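Histidine acid phosphatase (PDB 6RXD) releases phosphate from phytate as a histidine acid phytase, and probably also acts on smaller inositol polyphosphates and 2,3-bisphosphoglycerate. Local coordinates at residues 51-54 with 60-63; 82-87 with 331-336; 104-109 with 318-323; 116-121 with 469-474. All coordinates share one frame; numbering follows the deposited sequence.

All four contacts belong to the histidine phosphatase part of the chain. Contact 1, on helix 55-69 and the loop before it, closes first along the chain. Contact 2 begins on the next helix, 75-95; its centre lies about 14 Å from that of contact 1, and Met60 packs on Leu85 and Ser86 between them. Contact 3, on helix 102-118, is nested inside the long loop closed by contact 2, and both reach the connection between helices 301-317 and 339-357. Contact 4 uses the far end of helix 102-118 and strand 467-472, its segments alternating with those of contacts 2 and 3. Its centre is about 41 Å from that of contact 1, across the chain's centre. Helix 102-118 thus links the helical side to the mixed sheet.

Contact 1: 51-54 with 60-63; sequences SSYK and MRMA
Tyr53 stands in the loop running from strand 34-44 into helix 55-69, and it reaches forward to Arg61 on that helix, a short-range tie between a helix and its own lead-in. Lys54 follows at the N-cap position. The tyrosine holds CG opposite its backbone nitrogen (chi1 -176°), which carries the phenol out to the arginine although the two backbones stay well apart. Arg61 is folded at chi2 and chi3, so its guanidinium swings back to the hydroxyl, and the two side chains cross at about a right angle. Arg61 NH1 donates to Tyr53 OH over 3.1 Å, nearly straight at 172°, with the oxygen lying in the guanidinium plane at its edge. Ring and guanidinium planes are turned 55° apart, so the groups do not stack; Tyr53 CZ stays 3.9 Å from Arg61 NH1. Arg61 NH2 is farther from Tyr53 OH, at 3.7 Å, and a single N-H does the work. Glu64 forms a salt bridge with Arg61 NE, while the tyrosine side chain touches Thr89 of helix 75-95 and also Tyr97, Asn277 and Ala279. A phenylalanine at Tyr53 would probably leave Arg61 NH1 without this acceptor, the guanidinium losing one of the bonds that fix its rotation in a buried setting. The phenol serves as a neutral acceptor, so the arginine's charge is probably balanced mainly by Glu64, and the nearby positive charge would tend to polarise the Tyr53 hydroxyl.

Contact 2: 82-87 with 331-336; sequences VKNLSG and DQYFQG
Asn84 sets CG beside its backbone nitrogen (chi1 -76°) and Tyr333 takes up the same kind of first torsion; this brings the two side chains together from opposite directions, the amide nitrogen arriving at the hydroxyl. One comes from the middle of helix 75-95, the other from a 3-10 segment in the connection between helices 301-317 and 339-357. The backbones remain far apart, the nearest pair being Asn84 CA and Asp331 CA at 10.3 Å, and side chains span the gap. Asn84 ND2 donates to Tyr333 OH over 3.1 Å; the oxygen lies in the amide plane, but the bond is bent to 135°. The ring stands 88° to that plane, with Tyr333 CZ 3.6 Å from Asn84 ND2. At the other end, Asn84 OD1 accepts from the backbone N of Ala329, which can only donate and thereby settles the flip; Tyr333 OH helps hold the group. Replacing Asn84 with a leucine is likely to leave Ala329 N without its acceptor and the Tyr333 hydroxyl without this donor. In the conformer given, Gln332 lays CG over the centre of the Tyr333 ring, and its NE2 bonds to Glu80 and Ala329 O; Gln332 NE2 also falls 3.2 Å from Asn84 ND2, donor facing donor and no bond, doubtful given a second conformer. The Tyr333 side chain lies about 9 Å from that of Asp341, a zinc ligand seen in this protein but without metal here. Asp331 O takes two donors from opposite faces of its plane, Gln335 NE2 at 2.8 Å and Phe334 N at 3.0 Å.

Contact 3: 104-109 with 318-323; sequences GAQQHY and MHNENT
Gln106 OE1 takes a hydrogen bond from Asn320 ND2 at 3.0 Å, and this bond is what carries the contact. It is straight at the donor end, with an N-H...O angle of 171° and the oxygen in the plane of the Asn320 amide. At the acceptor end it is poorly directed: the nitrogen sits above the carbonyl plane of Gln106, well off the lone pairs, and the C=O...N angle is only 99°. The asparagine N-H therefore comes down over the face of the other amide, with Asn320 ND2 just 3.4 Å from Gln106 CD, and the two planes are 75° apart. Gln106 points from helix 102-118 and stays extended beyond CG, while Asn320 comes to meet it from the 3-10 segment 319-321 that follows helix 301-317. The next residue, Glu321, accepts from the backbone N of Gly102 at the start of helix 102-118, a second tie between the same parts. On the helix, Gln107 OE1 accepts from Ser47 N in the Arg-His-Gly-x-Arg sequence, the signature that in histidine acid phosphatases holds the nucleophilic histidine. The Asn320 side chain is about 10 Å from the zinc ion held by Glu94 and His326. Two neutral amides joined once at the surface, with the acceptor met over its face, probably give no more than a single, weakly directed link.

Contact 4: 116-121 with 469-474; sequences YQRNRS and RMLYNE
Arg118 sends its side chain from the last turn of helix 102-118 toward Leu471. From CB, directed at segment 469-474, CG continues opposite the backbone nitrogen (chi1 -170°) and bridges a wide gap, the nearest CA pair, Arg118 and Glu474, being 10.5 Å apart. CD is the first atom to touch, 3.7 Å from Leu471 CD1 and 4.5 Å from Arg469 NH2. Here the chain bends at chi3 (81°), turning the guanidinium so that the leucine methyl covers part of one face. Leu471 CD1 sits 3.4 Å above that plane, toward the rim, and lies 3.7 Å from each of Arg118 NE, CZ and NH1. Leucine and arginine thus join a helix end to the mixed sheet: strand 467-472 pairs antiparallel with 445-453, and Asn473 and Glu474, both in left-handed backbone conformation, turn it into strand 475-477 as a tight hairpin. At the tip, Arg118 NH2 makes a salt bridge to Asp449 OD1 on strand 445-453 and a hydrogen bond to Gln447 OE1. Arg118 NE comes within 4.6 Å of Arg469 NH2, but the same Asp449 carboxylate receives Arg469 NE at OD2, so the shared anion probably offsets the two like charges. Arg469 NH1 goes on to Glu476, and Glu474 OE2, 5.2 Å from Arg118 NH1, forms its salt bridge with Arg114.

Contact 1: 51-54 with 60-63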
loop_
_atom_site.group_PDB
_atom_site.type_symbol
_atom_site.label_atom_id
_atom_site.label_comp_id
_atom_site.label_asym_id
_atom_site.label_seq_id
_atom_site.Cartn_x
_atom_site.Cartn_y
_atom_site.Cartn_z
ATOM N N SER A 51 -3.870 -8.639 -10.891
ATOM C CA SER A 51 -3.986 -9.784 -9.991
ATOM C C SER A 51 -4.370 -11.051 -10.751
ATOM O O SER A 51 -3.998 -12.159 -10.360
ATOM C CB SER A 51 -5.012 -9.506 -8.894
ATOM O OG SER A 51 -6.289 -9.267 -9.448
ATOM N N SER A 52 -5.111 -10.882 -11.843
ATOM C CA SER A 52 -5.518 -12.004 -12.679
ATOM C C SER A 52 -5.955 -11.517 -14.052
ATOM O O SER A 52 -6.050 -10.309 -14.289
ATOM C CB SER A 52 -6.665 -12.772 -12.019
ATOM O OG SER A 52 -7.816 -11.962 -11.933
ATOM N N TYR A 53 -6.185 -12.463 -14.959
ATOM C CA TYR A 53 -6.689 -12.163 -16.292
ATOM C C TYR A 53 -8.167 -11.837 -16.146
ATOM O O TYR A 53 -9.020 -12.734 -16.093
ATOM C CB TYR A 53 -6.447 -13.368 -17.215
ATOM C CG TYR A 53 -6.830 -13.172 -18.672
ATOM C CD1 TYR A 53 -6.383 -12.073 -19.401
ATOM C CD2 TYR A 53 -7.622 -14.107 -19.324
ATOM C CE1 TYR A 53 -6.747 -11.905 -20.745
ATOM C CE2 TYR A 53 -7.980 -13.956 -20.649
ATOM C CZ TYR A 53 -7.539 -12.857 -21.359
ATOM O OH TYR A 53 -7.911 -12.721 -22.685
ATOM N N LYS A 54 -8.469 -10.547 -16.056
ATOM C CA LYS A 54 -9.794 -10.114 -15.621
ATOM C C LYS A 54 -10.188 -8.786 -16.258
ATOM O O LYS A 54 -11.018 -8.767 -17.173
ATOM C CB LYS A 54 -9.847 -10.024 -14.090
ATOM C CG LYS A 54 -11.208 -9.597 -13.546
ATOM C CD LYS A 54 -11.224 -9.537 -12.009
ATOM C CE LYS A 54 -10.296 -8.453 -11.474
ATOM N NZ LYS A 54 -10.411 -8.333 -9.988
ATOM N N MET A 60 -11.079 -6.927 -23.522
ATOM C CA MET A 60 -10.865 -7.574 -24.826
ATOM C C MET A 60 -12.113 -8.289 -25.339
ATOM O O MET A 60 -12.383 -8.268 -26.532
ATOM C CB MET A 60 -9.678 -8.546 -24.802
ATOM C CG MET A 60 -9.255 -9.028 -26.200
ATOM S SD MET A 60 -8.576 -7.672 -27.191
ATOM C CE MET A 60 -6.829 -7.802 -26.830
ATOM N N ARG A 61 -12.889 -8.918 -24.457
ATOM C CA ARG A 61 -14.147 -9.515 -24.907
ATOM C C ARG A 61 -15.083 -8.425 -25.439
ATOM O O ARG A 61 -15.755 -8.611 -26.457
ATOM C CB ARG A 61 -14.833 -10.293 -23.767
ATOM C CG ARG A 61 -13.961 -11.376 -23.117
ATOM C CD ARG A 61 -13.669 -12.554 -24.068
ATOM N NE ARG A 61 -12.526 -12.295 -24.955
ATOM C CZ ARG A 61 -11.250 -12.387 -24.585
ATOM N NH1 ARG A 61 -10.926 -12.726 -23.339
ATOM N NH2 ARG A 61 -10.284 -12.136 -25.463
ATOM N N MET A 62 -15.097 -7.274 -24.774
ATOM C CA MET A 62 -15.916 -6.149 -25.221
ATOM C C MET A 62 -15.417 -5.654 -26.579
ATOM O O MET A 62 -16.215 -5.348 -27.483
ATOM C CB MET A 62 -15.858 -5.023 -24.177
ATOM C CG MET A 62 -16.684 -3.793 -24.510
ATOM S SD MET A 62 -16.585 -2.617 -23.140
ATOM C CE MET A 62 -17.744 -1.374 -23.699
ATOM N N ALA A 63 -14.097 -5.617 -26.735
ATOM C CA ALA A 63 -13.484 -5.142 -27.965
ATOM C C ALA A 63 -13.836 -6.048 -29.128
ATOM O O ALA A 63 -14.082 -5.571 -30.243
ATOM C CB ALA A 63 -11.963 -5.053 -27.799
#

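Contact 2: 82-87 with 331-336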
loop_
_atom_site.group_PDB
_atom_site.type_symbol
_atom_site.label_atom_id
_atom_site.label_comp_id
_atom_site.label_asym_id
_atom_site.label_seq_id
_atom_site.Cartn_x
_atom_site.Cartn_y
_atom_site.Cartn_z
ATOM N N VAL A 82 -7.212 -2.350 -29.035
ATOM C CA VAL A 82 -6.811 -3.753 -29.006
ATOM C C VAL A 82 -5.302 -3.889 -28.747
ATOM O O VAL A 82 -4.854 -4.794 -28.044
ATOM C CB VAL A 82 -7.225 -4.480 -30.314
ATOM C CG1 VAL A 82 -6.739 -5.927 -30.315
ATOM C CG2 VAL A 82 -8.739 -4.427 -30.495
ATOM N N LYS A 83 -4.511 -2.971 -29.304
ATOM C CA LYS A 83 -3.057 -2.992 -29.069
ATOM C C LYS A 83 -2.727 -2.752 -27.594
ATOM O O LYS A 83 -1.837 -3.396 -27.024
ATOM C CB LYS A 83 -2.345 -1.934 -29.920
ATOM C CG LYS A 83 -0.830 -1.893 -29.706
ATOM C CD LYS A 83 -0.149 -0.794 -30.538
ATOM C CE LYS A 83 1.350 -0.750 -30.233
ATOM N NZ LYS A 83 2.047 0.344 -30.960
ATOM N N ASN A 84 -3.436 -1.812 -26.977
ATOM C CA ASN A 84 -3.191 -1.495 -25.569
ATOM C C ASN A 84 -3.512 -2.697 -24.692
ATOM O O ASN A 84 -2.732 -3.073 -23.806
ATOM C CB ASN A 84 -4.021 -0.278 -25.128
ATOM C CG ASN A 84 -3.449 1.027 -25.639
ATOM O OD1 ASN A 84 -2.237 1.159 -25.778
ATOM N ND2 ASN A 84 -4.316 1.988 -25.943
ATOM N N LEU A 85 -4.655 -3.317 -24.963
ATOM C CA LEU A 85 -5.080 -4.481 -24.177
ATOM C C LEU A 85 -4.127 -5.651 -24.368
ATOM O O LEU A 85 -3.684 -6.251 -23.395
ATOM C CB LEU A 85 -6.507 -4.904 -24.536
ATOM C CG LEU A 85 -7.639 -3.922 -24.237
ATOM C CD1 LEU A 85 -8.944 -4.452 -24.810
ATOM C CD2 LEU A 85 -7.775 -3.733 -22.755
ATOM N N SER A 86 -3.785 -5.973 -25.620
ATOM C CA SER A 86 -2.852 -7.064 -25.910
ATOM C C SER A 86 -1.510 -6.837 -25.235
ATOM O O SER A 86 -0.885 -7.764 -24.722
ATOM C CB SER A 86 -2.642 -7.204 -27.419
ATOM O OG SER A 86 -3.832 -7.624 -28.047
ATOM N N GLY A 87 -1.066 -5.579 -25.241
ATOM C CA GLY A 87 0.207 -5.218 -24.645
ATOM C C GLY A 87 0.264 -5.422 -23.139
ATOM O O GLY A 87 1.231 -5.988 -22.632
ATOM N N ASP A 331 -2.733 5.924 -20.740
ATOM C CA ASP A 331 -2.794 7.322 -20.338
ATOM C C ASP A 331 -3.426 8.214 -21.405
ATOM O O ASP A 331 -3.960 9.271 -21.080
ATOM C CB ASP A 331 -1.421 7.851 -19.902
ATOM C CG ASP A 331 -0.364 7.677 -20.958
ATOM O OD1 ASP A 331 -0.446 6.699 -21.732
ATOM O OD2 ASP A 331 0.560 8.518 -21.005
ATOM N N GLN A 332 -3.408 7.774 -22.666
ATOM C CA GLN A 332 -3.996 8.571 -23.737
ATOM C C GLN A 332 -5.503 8.755 -23.593
ATOM O O GLN A 332 -6.068 9.668 -24.198
ATOM C CB GLN A 332 -3.736 7.932 -25.092
ATOM C CG GLN A 332 -4.641 6.746 -25.335
ATOM C CD GLN A 332 -4.356 6.075 -26.640
ATOM O OE1 GLN A 332 -4.881 6.477 -27.678
ATOM N NE2 GLN A 332 -3.518 5.042 -26.605
ATOM N N TYR A 333 -6.154 7.902 -22.800
ATOM C CA TYR A 333 -7.598 8.005 -22.607
ATOM C C TYR A 333 -7.940 8.894 -21.427
ATOM O O TYR A 333 -9.116 9.122 -21.139
ATOM C CB TYR A 333 -8.226 6.624 -22.366
ATOM C CG TYR A 333 -7.942 5.622 -23.466
ATOM C CD1 TYR A 333 -8.351 5.863 -24.775
ATOM C CD2 TYR A 333 -7.294 4.423 -23.186
ATOM C CE1 TYR A 333 -8.096 4.947 -25.783
ATOM C CE2 TYR A 333 -7.042 3.493 -24.188
ATOM C CZ TYR A 333 -7.438 3.769 -25.480
ATOM O OH TYR A 333 -7.193 2.859 -26.491
ATOM N N PHE A 334 -6.915 9.402 -20.749
ATOM C CA PHE A 334 -7.150 10.187 -19.536
ATOM C C PHE A 334 -6.465 11.554 -19.580
ATOM O O PHE A 334 -5.958 12.035 -18.566
ATOM C CB PHE A 334 -6.700 9.392 -18.309
ATOM C CG PHE A 334 -7.536 8.162 -18.053
ATOM C CD1 PHE A 334 -8.683 8.243 -17.277
ATOM C CD2 PHE A 334 -7.192 6.931 -18.610
ATOM C CE1 PHE A 334 -9.462 7.115 -17.031
ATOM C CE2 PHE A 334 -7.978 5.797 -18.382
ATOM C CZ PHE A 334 -9.111 5.896 -17.585
ATOM N N GLN A 335 -6.482 12.170 -20.758
ATOM C CA GLN A 335 -5.826 13.459 -21.003
ATOM C C GLN A 335 -6.849 14.589 -21.005
ATOM O O GLN A 335 -8.021 14.367 -21.300
ATOM C CB GLN A 335 -5.110 13.436 -22.352
ATOM C CG GLN A 335 -3.997 12.403 -22.457
ATOM C CD GLN A 335 -2.872 12.670 -21.485
ATOM O OE1 GLN A 335 -2.224 13.717 -21.544
ATOM N NE2 GLN A 335 -2.639 11.733 -20.573
ATOM N N GLY A 336 -6.405 15.800 -20.679
ATOM C CA GLY A 336 -7.285 16.956 -20.710
ATOM C C GLY A 336 -8.510 16.784 -19.843
ATOM O O GLY A 336 -8.406 16.418 -18.671
#

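Contact 3: 104-109 with 318-323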
loop_
_atom_site.group_PDB
_atom_site.type_symbol
_atom_site.label_atom_id
_atom_site.label_comp_id
_atom_site.label_asym_id
_atom_site.label_seq_id
_atom_site.Cartn_x
_atom_site.Cartn_y
_atom_site.Cartn_z
ATOM N N GLY A 104 8.315 -2.214 -8.874
ATOM C CA GLY A 104 8.120 -2.600 -7.477
ATOM C C GLY A 104 9.412 -3.082 -6.836
ATOM O O GLY A 104 9.672 -2.847 -5.656
ATOM N N ALA A 105 10.225 -3.774 -7.617
ATOM C CA ALA A 105 11.519 -4.226 -7.137
ATOM C C ALA A 105 12.434 -3.027 -6.894
ATOM O O ALA A 105 13.128 -2.943 -5.856
ATOM C CB ALA A 105 12.156 -5.193 -8.150
ATOM N N GLN A 106 12.445 -2.099 -7.851
ATOM C CA GLN A 106 13.292 -0.909 -7.746
ATOM C C GLN A 106 12.903 -0.024 -6.574
ATOM O O GLN A 106 13.779 0.581 -5.940
ATOM C CB GLN A 106 13.287 -0.106 -9.053
ATOM C CG GLN A 106 13.995 -0.836 -10.200
ATOM C CD GLN A 106 13.960 -0.078 -11.522
ATOM O OE1 GLN A 106 13.029 0.676 -11.804
ATOM N NE2 GLN A 106 14.980 -0.290 -12.344
ATOM N N GLN A 107 11.603 0.051 -6.289
ATOM C CA GLN A 107 11.107 0.841 -5.154
ATOM C C GLN A 107 11.766 0.374 -3.876
ATOM O O GLN A 107 12.350 1.166 -3.145
ATOM C CB GLN A 107 9.576 0.750 -5.022
ATOM C CG GLN A 107 8.804 1.506 -6.116
ATOM C CD GLN A 107 7.339 1.088 -6.212
ATOM O OE1 GLN A 107 6.942 0.046 -5.678
ATOM N NE2 GLN A 107 6.527 1.896 -6.911
ATOM N N HIS A 108 11.685 -0.925 -3.621
ATOM C CA HIS A 108 12.232 -1.479 -2.391
ATOM C C HIS A 108 13.753 -1.511 -2.364
ATOM O O HIS A 108 14.364 -1.304 -1.315
ATOM C CB HIS A 108 11.596 -2.836 -2.090
ATOM C CG HIS A 108 10.253 -2.703 -1.457
ATOM N ND1 HIS A 108 10.088 -2.619 -0.090
ATOM C CD2 HIS A 108 9.024 -2.537 -1.997
ATOM C CE1 HIS A 108 8.810 -2.440 0.186
ATOM N NE2 HIS A 108 8.139 -2.380 -0.953
ATOM N N TYR A 109 14.367 -1.738 -3.517
ATOM C CA TYR A 109 15.824 -1.685 -3.597
ATOM C C TYR A 109 16.317 -0.304 -3.152
ATOM O O TYR A 109 17.249 -0.191 -2.355
ATOM C CB TYR A 109 16.255 -1.995 -5.029
ATOM C CG TYR A 109 17.755 -2.126 -5.211
ATOM C CD1 TYR A 109 18.366 -3.375 -5.202
ATOM C CD2 TYR A 109 18.551 -1.001 -5.400
ATOM C CE1 TYR A 109 19.729 -3.501 -5.373
ATOM C CE2 TYR A 109 19.920 -1.117 -5.569
ATOM C CZ TYR A 109 20.499 -2.371 -5.552
ATOM O OH TYR A 109 21.859 -2.494 -5.727
ATOM N N MET A 318 3.297 -0.741 -13.990
ATOM C CA MET A 318 4.002 -1.626 -14.915
ATOM C C MET A 318 4.846 -0.841 -15.909
ATOM O O MET A 318 5.093 -1.292 -17.036
ATOM C CB MET A 318 3.022 -2.540 -15.661
ATOM C CG MET A 318 2.162 -3.372 -14.715
ATOM S SD MET A 318 1.255 -4.672 -15.583
ATOM C CE MET A 318 2.587 -5.814 -15.966
ATOM N N HIS A 319 5.286 0.337 -15.491
ATOM C CA HIS A 319 6.103 1.190 -16.346
ATOM C C HIS A 319 7.303 0.457 -16.941
ATOM O O HIS A 319 7.618 0.627 -18.122
ATOM C CB HIS A 319 6.569 2.408 -15.546
ATOM C CG HIS A 319 7.403 3.362 -16.339
ATOM N ND1 HIS A 319 8.773 3.246 -16.434
ATOM C CD2 HIS A 319 7.061 4.442 -17.082
ATOM C CE1 HIS A 319 9.240 4.216 -17.200
ATOM N NE2 HIS A 319 8.222 4.955 -17.606
ATOM N N ASN A 320 7.983 -0.356 -16.136
ATOM C CA ASN A 320 9.193 -1.018 -16.630
ATOM C C ASN A 320 8.894 -2.068 -17.689
ATOM O O ASN A 320 9.757 -2.414 -18.482
ATOM C CB ASN A 320 9.996 -1.654 -15.489
ATOM C CG ASN A 320 10.563 -0.629 -14.532
ATOM O OD1 ASN A 320 10.037 0.472 -14.400
ATOM N ND2 ASN A 320 11.655 -0.989 -13.862
ATOM N N GLU A 321 7.675 -2.589 -17.677
ATOM C CA GLU A 321 7.257 -3.602 -18.625
ATOM C C GLU A 321 6.615 -2.962 -19.844
ATOM O O GLU A 321 6.242 -3.650 -20.786
ATOM C CB GLU A 321 6.252 -4.555 -17.954
ATOM C CG GLU A 321 6.860 -5.446 -16.858
ATOM C CD GLU A 321 7.103 -4.718 -15.548
ATOM O OE1 GLU A 321 6.373 -3.752 -15.244
ATOM O OE2 GLU A 321 8.031 -5.112 -14.811
ATOM N N ASN A 322 6.460 -1.643 -19.813
ATOM C CA ASN A 322 5.813 -0.937 -20.914
ATOM C C ASN A 322 6.883 -0.595 -21.931
ATOM O O ASN A 322 7.425 0.509 -21.935
ATOM C CB ASN A 322 5.136 0.332 -20.385
ATOM C CG ASN A 322 4.279 1.018 -21.420
ATOM O OD1 ASN A 322 4.351 0.716 -22.617
ATOM N ND2 ASN A 322 3.472 1.971 -20.964
ATOM N N THR A 323 7.194 -1.561 -22.786
ATOM C CA THR A 323 8.445 -1.499 -23.525
ATOM C C THR A 323 8.475 -2.485 -24.676
ATOM O O THR A 323 7.815 -3.531 -24.643
ATOM C CB THR A 323 9.628 -1.797 -22.574
ATOM O OG1 THR A 323 10.866 -1.578 -23.258
ATOM C CG2 THR A 323 9.571 -3.245 -22.095
#

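Contact 4: 116-121 with 469-474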
loop_
_atom_site.group_PDB
_atom_site.type_symbol
_atom_site.label_atom_id
_atom_site.label_comp_id
_atom_site.label_asym_id
_atom_site.label_seq_id
_atom_site.Cartn_x
_atom_site.Cartn_y
_atom_site.Cartn_z
ATOM N N TYR A 116 20.161 2.097 4.746
ATOM C CA TYR A 116 21.531 1.976 5.234
ATOM C C TYR A 116 22.201 3.344 5.280
ATOM O O TYR A 116 22.845 3.698 6.273
ATOM C CB TYR A 116 22.380 1.024 4.376
ATOM C CG TYR A 116 23.838 1.157 4.731
ATOM C CD1 TYR A 116 24.319 0.686 5.950
ATOM C CD2 TYR A 116 24.725 1.801 3.879
ATOM C CE1 TYR A 116 25.665 0.834 6.305
ATOM C CE2 TYR A 116 26.071 1.948 4.225
ATOM C CZ TYR A 116 26.525 1.463 5.433
ATOM O OH TYR A 116 27.846 1.616 5.774
ATOM N N GLN A 117 22.050 4.101 4.199
ATOM C CA GLN A 117 22.754 5.369 4.048
ATOM C C GLN A 117 22.391 6.371 5.138
ATOM O O GLN A 117 23.268 7.055 5.680
ATOM C CB GLN A 117 22.513 5.945 2.649
ATOM C CG GLN A 117 23.249 5.161 1.570
ATOM C CD GLN A 117 22.839 5.521 0.160
ATOM O OE1 GLN A 117 21.843 6.208 -0.058
ATOM N NE2 GLN A 117 23.607 5.041 -0.817
ATOM N N ARG A 118 21.107 6.436 5.481
ATOM C CA ARG A 118 20.651 7.367 6.509
ATOM C C ARG A 118 21.195 7.004 7.882
ATOM O O ARG A 118 21.423 7.877 8.726
ATOM C CB ARG A 118 19.122 7.432 6.562
ATOM C CG ARG A 118 18.606 8.560 7.453
ATOM C CD ARG A 118 17.094 8.671 7.374
ATOM N NE ARG A 118 16.416 7.695 8.232
ATOM C CZ ARG A 118 15.798 6.603 7.791
ATOM N NH1 ARG A 118 15.770 6.317 6.495
ATOM N NH2 ARG A 118 15.204 5.791 8.653
ATOM N N ASN A 119 21.394 5.710 8.108
ATOM C CA ASN A 119 21.868 5.242 9.398
ATOM C C ASN A 119 23.195 4.537 9.286
ATOM O O ASN A 119 23.426 3.531 9.948
ATOM C CB ASN A 119 20.845 4.333 10.076
ATOM C CG ASN A 119 19.804 5.117 10.845
ATOM O OD1 ASN A 119 20.122 5.817 11.811
ATOM N ND2 ASN A 119 18.563 5.008 10.422
ATOM N N ARG A 120 24.064 5.091 8.452
ATOM C CA ARG A 120 25.391 4.537 8.241
ATOM C C ARG A 120 26.148 4.349 9.557
ATOM O O ARG A 120 26.764 3.303 9.779
ATOM C CB ARG A 120 26.178 5.433 7.277
ATOM C CG ARG A 120 27.604 4.990 7.048
ATOM C CD ARG A 120 28.330 5.940 6.103
ATOM N NE ARG A 120 27.671 6.013 4.802
ATOM C CZ ARG A 120 27.964 5.229 3.767
ATOM N NH1 ARG A 120 28.908 4.301 3.870
ATOM N NH2 ARG A 120 27.306 5.369 2.625
ATOM N N SER A 121 26.086 5.339 10.446
ATOM C CA SER A 121 26.812 5.229 11.708
ATOM C C SER A 121 26.292 4.061 12.544
ATOM O O SER A 121 27.075 3.255 13.053
ATOM C CB SER A 121 26.727 6.526 12.505
ATOM O OG SER A 121 27.474 6.402 13.698
ATOM N N ARG A 469 12.554 10.012 15.870
ATOM C CA ARG A 469 12.183 10.877 14.748
ATOM C C ARG A 469 11.539 10.008 13.672
ATOM O O ARG A 469 11.998 8.898 13.437
ATOM C CB ARG A 469 13.456 11.549 14.202
ATOM C CG ARG A 469 13.297 12.385 12.947
ATOM C CD ARG A 469 13.547 11.579 11.656
ATOM N NE ARG A 469 14.894 11.010 11.521
ATOM C CZ ARG A 469 15.997 11.719 11.272
ATOM N NH1 ARG A 469 15.930 13.037 11.177
ATOM N NH2 ARG A 469 17.172 11.112 11.142
ATOM N N MET A 470 10.486 10.508 13.023
ATOM C CA MET A 470 9.760 9.728 12.011
ATOM C C MET A 470 9.913 10.259 10.583
ATOM O O MET A 470 9.939 11.481 10.360
ATOM C CB MET A 470 8.261 9.664 12.363
ATOM C CG MET A 470 7.363 9.101 11.238
ATOM S SD MET A 470 5.740 8.578 11.834
ATOM C CE MET A 470 5.233 10.049 12.754
ATOM N N LEU A 471 10.030 9.325 9.632
ATOM C CA LEU A 471 9.886 9.598 8.196
ATOM C C LEU A 471 8.668 8.841 7.684
ATOM O O LEU A 471 8.470 7.686 8.040
ATOM C CB LEU A 471 11.118 9.121 7.413
ATOM C CG LEU A 471 12.538 9.567 7.771
ATOM C CD1 LEU A 471 13.494 9.236 6.612
ATOM C CD2 LEU A 471 12.627 11.023 8.121
ATOM N N TYR A 472 7.853 9.486 6.849
ATOM C CA TYR A 472 6.672 8.864 6.256
ATOM C C TYR A 472 6.850 9.019 4.752
ATOM O O TYR A 472 6.948 10.148 4.240
ATOM C CB TYR A 472 5.425 9.614 6.719
ATOM C CG TYR A 472 4.082 9.080 6.244
ATOM C CD1 TYR A 472 3.900 7.749 5.873
ATOM C CD2 TYR A 472 2.991 9.933 6.170
ATOM C CE1 TYR A 472 2.642 7.283 5.448
ATOM C CE2 TYR A 472 1.747 9.492 5.752
ATOM C CZ TYR A 472 1.572 8.174 5.396
ATOM O OH TYR A 472 0.316 7.763 5.011
ATOM N N ASN A 473 6.951 7.894 4.053
ATOM C CA ASN A 473 7.316 7.890 2.642
ATOM C C ASN A 473 8.587 8.708 2.393
ATOM O O ASN A 473 8.725 9.414 1.384
ATOM C CB ASN A 473 6.121 8.347 1.789
ATOM C CG ASN A 473 4.885 7.487 2.025
ATOM O OD1 ASN A 473 5.008 6.299 2.304
ATOM N ND2 ASN A 473 3.693 8.079 1.916
ATOM N N GLU A 474 9.510 8.576 3.345
ATOM C CA GLU A 474 10.823 9.215 3.332
ATOM C C GLU A 474 10.811 10.739 3.419
ATOM O O GLU A 474 11.824 11.391 3.163
ATOM C CB GLU A 474 11.694 8.682 2.190
ATOM C CG GLU A 474 12.299 7.313 2.539
ATOM C CD GLU A 474 13.056 6.683 1.391
ATOM O OE1 GLU A 474 12.396 6.282 0.410
ATOM O OE2 GLU A 474 14.305 6.580 1.469
#